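PDB 5XEM: cysteine synthase from Fusobacterium nucleatum subsp. nucleatum strain ATCC 25586, which probably makes L-cysteine and acetate from O-acetyl-L-serine and hydrogen sulfide with pyridoxal 5'-phosphate as cofactor, and can also release hydrogen sulfide. Local coordinates for residues Asn170-Phe175 with Lys291-Ser296; Ile94-Thr99 with Val115-Gly120. All blocks are in the same frame, centred on the assembly; numbering follows the deposited sequence. Where two conformers were deposited one is given.

Overall arrangement
The two contacts lie on opposite sides of the chain's centre, about 34 Å apart between centres, and each pairs parallel neighbours of a different sheet. Contact 1 is a buried contact: it joins two inner strands of the six-stranded mixed sheet, and mostly valine, isoleucine, leucine and phenylalanine side chains meet, with two lysines and an aspartate at its start. Contact 2 is only partly buried. It ties the edge strand 114-118 of the four-stranded parallel sheet to its neighbour 92-97, and beyond the last paired residues it turns polar, with carboxylates and a water at the surface. The contacts share no element and do not touch.

Contact 1 (Asn170-Phe175 with Lys291-Ser296); sequences NKVDVF and KIVVLS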
# COMPACT_ATOMS: atom_id res chain seq x y z
N ASN A 170 -19.58 -0.27 19.10
CA ASN A 170 -19.36 0.31 20.42
C ASN A 170 -18.88 -0.64 21.50
O ASN A 170 -19.01 -0.32 22.68
CB ASN A 170 -20.61 1.03 20.90
CG ASN A 170 -21.01 2.14 19.97
OD1 ASN A 170 -20.15 2.88 19.49
ND2 ASN A 170 -22.29 2.25 19.69
N LYS A 171 -18.29 -1.77 21.11
CA LYS A 171 -17.74 -2.72 22.06
C LYS A 171 -16.22 -2.71 21.97
O LYS A 171 -15.61 -3.51 21.25
CB LYS A 171 -18.30 -4.11 21.81
CG LYS A 171 -19.80 -4.21 22.06
CD LYS A 171 -20.19 -4.10 23.54
CE LYS A 171 -20.20 -5.46 24.26
NZ LYS A 171 -18.87 -6.07 24.58
N VAL A 172 -15.62 -1.80 22.72
CA VAL A 172 -14.18 -1.66 22.78
C VAL A 172 -13.75 -1.47 24.22
O VAL A 172 -14.21 -0.54 24.90
CB VAL A 172 -13.70 -0.46 21.94
CG1 VAL A 172 -12.18 -0.52 21.73
CG2 VAL A 172 -14.43 -0.42 20.62
N ASP A 173 -12.88 -2.37 24.68
CA ASP A 173 -12.37 -2.35 26.06
C ASP A 173 -11.04 -1.67 26.23
O ASP A 173 -10.80 -1.02 27.25
CB ASP A 173 -12.26 -3.79 26.57
CG ASP A 173 -13.60 -4.47 26.60
OD1 ASP A 173 -14.51 -3.92 27.24
OD2 ASP A 173 -13.75 -5.51 25.93
N VAL A 174 -10.16 -1.81 25.23
CA VAL A 174 -8.81 -1.27 25.33
C VAL A 174 -8.36 -0.71 23.95
O VAL A 174 -8.69 -1.26 22.93
CB VAL A 174 -7.83 -2.36 25.79
CG1 VAL A 174 -6.43 -1.78 25.94
CG2 VAL A 174 -8.28 -3.00 27.13
N PHE A 175 -7.65 0.41 23.95
CA PHE A 175 -7.08 1.00 22.73
C PHE A 175 -5.62 1.25 23.05
O PHE A 175 -5.30 1.83 24.09
CB PHE A 175 -7.81 2.31 22.39
CG PHE A 175 -7.14 3.13 21.31
CD1 PHE A 175 -7.10 2.66 20.01
CD2 PHE A 175 -6.58 4.38 21.60
CE1 PHE A 175 -6.49 3.39 19.00
CE2 PHE A 175 -5.99 5.12 20.59
CZ PHE A 175 -5.93 4.62 19.29
N LYS A 291 -11.83 -6.68 24.27
CA LYS A 291 -11.71 -6.32 22.86
C LYS A 291 -10.67 -5.21 22.83
O LYS A 291 -10.88 -4.11 23.40
CB LYS A 291 -13.04 -5.88 22.30
CG LYS A 291 -14.04 -7.03 22.17
CD LYS A 291 -15.18 -6.67 21.23
CE LYS A 291 -16.30 -7.70 21.25
NZ LYS A 291 -16.12 -8.79 20.24
N ILE A 292 -9.53 -5.53 22.23
CA ILE A 292 -8.36 -4.65 22.28
C ILE A 292 -8.10 -4.18 20.86
O ILE A 292 -7.98 -5.00 19.96
CB ILE A 292 -7.11 -5.39 22.79
CG1 ILE A 292 -7.37 -6.03 24.17
CG2 ILE A 292 -5.90 -4.45 22.84
CD1 ILE A 292 -6.15 -6.66 24.81
N VAL A 293 -8.05 -2.86 20.67
CA VAL A 293 -7.73 -2.29 19.34
C VAL A 293 -6.34 -1.72 19.36
O VAL A 293 -5.98 -0.96 20.29
CB VAL A 293 -8.74 -1.21 18.91
CG1 VAL A 293 -8.32 -0.59 17.57
CG2 VAL A 293 -10.15 -1.80 18.80
N VAL A 294 -5.54 -2.11 18.36
CA VAL A 294 -4.19 -1.62 18.17
C VAL A 294 -4.19 -0.82 16.86
O VAL A 294 -4.65 -1.31 15.83
CB VAL A 294 -3.20 -2.80 18.05
CG1 VAL A 294 -1.82 -2.36 17.52
CG2 VAL A 294 -3.08 -3.48 19.40
N LEU A 295 -3.71 0.42 16.91
CA LEU A 295 -3.57 1.20 15.71
C LEU A 295 -2.24 0.82 15.07
O LEU A 295 -1.21 0.95 15.69
CB LEU A 295 -3.60 2.69 16.01
CG LEU A 295 -3.79 3.57 14.77
CD1 LEU A 295 -5.26 3.58 14.35
CD2 LEU A 295 -3.29 4.96 15.00
N SER A 296 -2.30 0.32 13.84
CA SER A 296 -1.12 0.11 12.98
C SER A 296 -0.92 1.38 12.16
O SER A 296 -1.69 1.63 11.21
CB SER A 296 -1.30 -1.07 12.03
OG SER A 296 -0.26 -1.10 11.05
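K291 lies along the loop end of 170-175, its chain running beside the backbone and side chain of K171. Its CB sits 3.7 Å from K171 O and about as far from D173 OD2. CG continues past the same two oxygens, and CD then presses on K171 O at 3.2 Å. That carbonyl oxygen is buried by the contact and has no polar partner in the model. CE still touches K171 CB at 4.1 Å before the bend at chi4 (-90°) carries NZ off to a salt bridge with E31 on strand 31-36.

D173 and K291 are bonded twice, once through the D173 carboxylate and once backbone to backbone. K291 N donates to D173 OD2 at 2.8 Å through the lone pair turned away from the other carboxylate oxygen, while K291 O accepts both D173 N, in its carbonyl plane, and V174 N, tilted somewhat from it. The regular parallel pairing follows, in the larger domain's sheet of this fold type II PLP enzyme: V293 N gives an almost straight bond to V174 O (2.8 Å, 173° at the hydrogen).

V174 and I292 lie side by side on one face of the sheet, where V174 CB meets I292 CG1 and helix 269-284 covers them. The other face carries F175 and V293, both packed on I164 of helix 151-167. With CG anti to its backbone N (chi1 169°), F175 reaches forward along the neighbouring strand, and its CE1 touches L295 CB at 4.2 Å. The V172 and V293 side chains cross at a slant, CG1 of V172 3.8 Å from CG2 of V293. The side chain of L295 lies close to that of S184, a pyridoxal 5'-phosphate-binding residue, and about 7 Å from the bound cofactor.

Contact 2 (Ile94-Thr99 with Val115-Gly120); sequences IVMPDT and VILTDG
The carboxylate of D98 lies against the turn that follows strand 114-118, with T118 O over one face, 3.4 Å from D98 CG. On that same side G120 N donates to D98 OD1 at 3.0 Å, coming from well above the plane (53°). D98 OD2 instead accepts a hydrogen bond from a water that also donates a weak one to D119 OD1. The water thus links two carboxylates that would otherwise probably repel. Placing D98 CG between its own N and carbonyl carbon (chi1 65°) folds the acid back over the turn. D98 N meanwhile donates to T118 O at 2.9 Å, so its backbone holds the end of the strand and its carboxylate the turn at G120. The P97 ring brings its CB to 3.9 Å from G120 CA, and T99 closes on that CA with OG1 (3.5 Å) and CG2.

Before this polar end the strands pair regularly: I116 N to I94 O, M96 N to I116 O, and T118 N to M96 O. V95 CG1 meets T118 CG2 at 3.7 Å, the two side chains crossing at about a right angle. Helix 123-136 covers their face through L134 and C127. On the reverse face, M108 of helix 103-110 packs on I94 and V115. That helix connects the two strands, giving a beta-alpha-beta crossover at the border of the smaller domain's parallel sheet, as in other fold type II PLP enzymes.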
# COMPACT_ATOMS: atom_id res chain seq x y z
N ILE A 94 9.95 19.72 2.60
CA ILE A 94 9.96 18.90 3.78
C ILE A 94 11.37 18.85 4.36
O ILE A 94 12.35 18.80 3.62
CB ILE A 94 9.47 17.48 3.45
CG1 ILE A 94 7.97 17.49 3.13
CG2 ILE A 94 9.85 16.51 4.55
CD1 ILE A 94 7.08 17.77 4.30
N VAL A 95 11.47 18.92 5.68
CA VAL A 95 12.73 18.72 6.40
C VAL A 95 12.63 17.45 7.19
O VAL A 95 11.67 17.27 7.96
CB VAL A 95 13.08 19.87 7.36
CG1 VAL A 95 14.46 19.64 7.96
CG2 VAL A 95 13.03 21.20 6.60
N MET A 96 13.63 16.58 7.04
CA MET A 96 13.62 15.27 7.67
C MET A 96 15.01 14.89 8.16
O MET A 96 16.00 15.34 7.58
CB MET A 96 13.14 14.22 6.65
CG MET A 96 12.86 12.83 7.21
SD MET A 96 12.14 11.72 5.98
CE MET A 96 13.38 11.88 4.70
N PRO A 97 15.10 14.03 9.19
CA PRO A 97 16.42 13.52 9.57
C PRO A 97 16.98 12.56 8.52
O PRO A 97 16.24 11.73 7.99
CB PRO A 97 16.14 12.73 10.86
CG PRO A 97 14.83 13.22 11.36
CD PRO A 97 14.06 13.54 10.11
N ASP A 98 18.29 12.64 8.29
CA ASP A 98 19.00 11.71 7.40
C ASP A 98 19.14 10.25 7.89
O ASP A 98 19.70 9.44 7.17
CB ASP A 98 20.38 12.29 7.04
CG ASP A 98 21.33 12.42 8.25
OD1 ASP A 98 21.09 11.74 9.28
OD2 ASP A 98 22.29 13.19 8.16
N THR A 99 18.60 9.89 9.05
CA THR A 99 18.77 8.54 9.61
C THR A 99 17.55 7.61 9.40
O THR A 99 17.50 6.51 9.95
CB THR A 99 19.11 8.62 11.12
OG1 THR A 99 18.16 9.46 11.78
CG2 THR A 99 20.50 9.18 11.34
N VAL A 115 13.07 17.79 -0.59
CA VAL A 115 13.41 17.16 0.69
C VAL A 115 14.76 17.72 1.15
O VAL A 115 15.72 17.69 0.40
CB VAL A 115 13.46 15.62 0.60
CG1 VAL A 115 13.88 15.00 1.94
CG2 VAL A 115 12.10 15.05 0.16
N ILE A 116 14.79 18.28 2.36
CA ILE A 116 15.99 18.87 2.96
C ILE A 116 16.30 18.04 4.20
O ILE A 116 15.39 17.73 5.00
CB ILE A 116 15.73 20.33 3.36
CG1 ILE A 116 15.54 21.18 2.11
CG2 ILE A 116 16.87 20.87 4.21
CD1 ILE A 116 14.66 22.37 2.31
N LEU A 117 17.56 17.64 4.36
CA LEU A 117 17.93 16.71 5.41
C LEU A 117 18.71 17.42 6.50
O LEU A 117 19.47 18.32 6.22
CB LEU A 117 18.82 15.59 4.86
CG LEU A 117 18.22 14.75 3.74
CD1 LEU A 117 19.27 13.78 3.20
CD2 LEU A 117 16.99 14.01 4.23
N THR A 118 18.49 16.98 7.73
CA THR A 118 19.30 17.42 8.86
C THR A 118 19.94 16.21 9.53
O THR A 118 19.50 15.06 9.37
CB THR A 118 18.45 18.19 9.89
OG1 THR A 118 17.35 17.38 10.28
CG2 THR A 118 17.94 19.50 9.29
N ASP A 119 20.96 16.50 10.32
CA ASP A 119 21.69 15.47 11.05
C ASP A 119 20.76 14.68 11.95
O ASP A 119 20.19 15.21 12.90
CB ASP A 119 22.81 16.16 11.86
CG ASP A 119 23.92 15.23 12.24
OD1 ASP A 119 23.65 14.03 12.47
OD2 ASP A 119 25.08 15.70 12.32
N GLY A 120 20.61 13.39 11.68
CA GLY A 120 19.72 12.53 12.46
C GLY A 120 20.04 12.38 13.93
O GLY A 120 19.13 12.13 14.75
O HOH W 1 24.62 13.01 9.75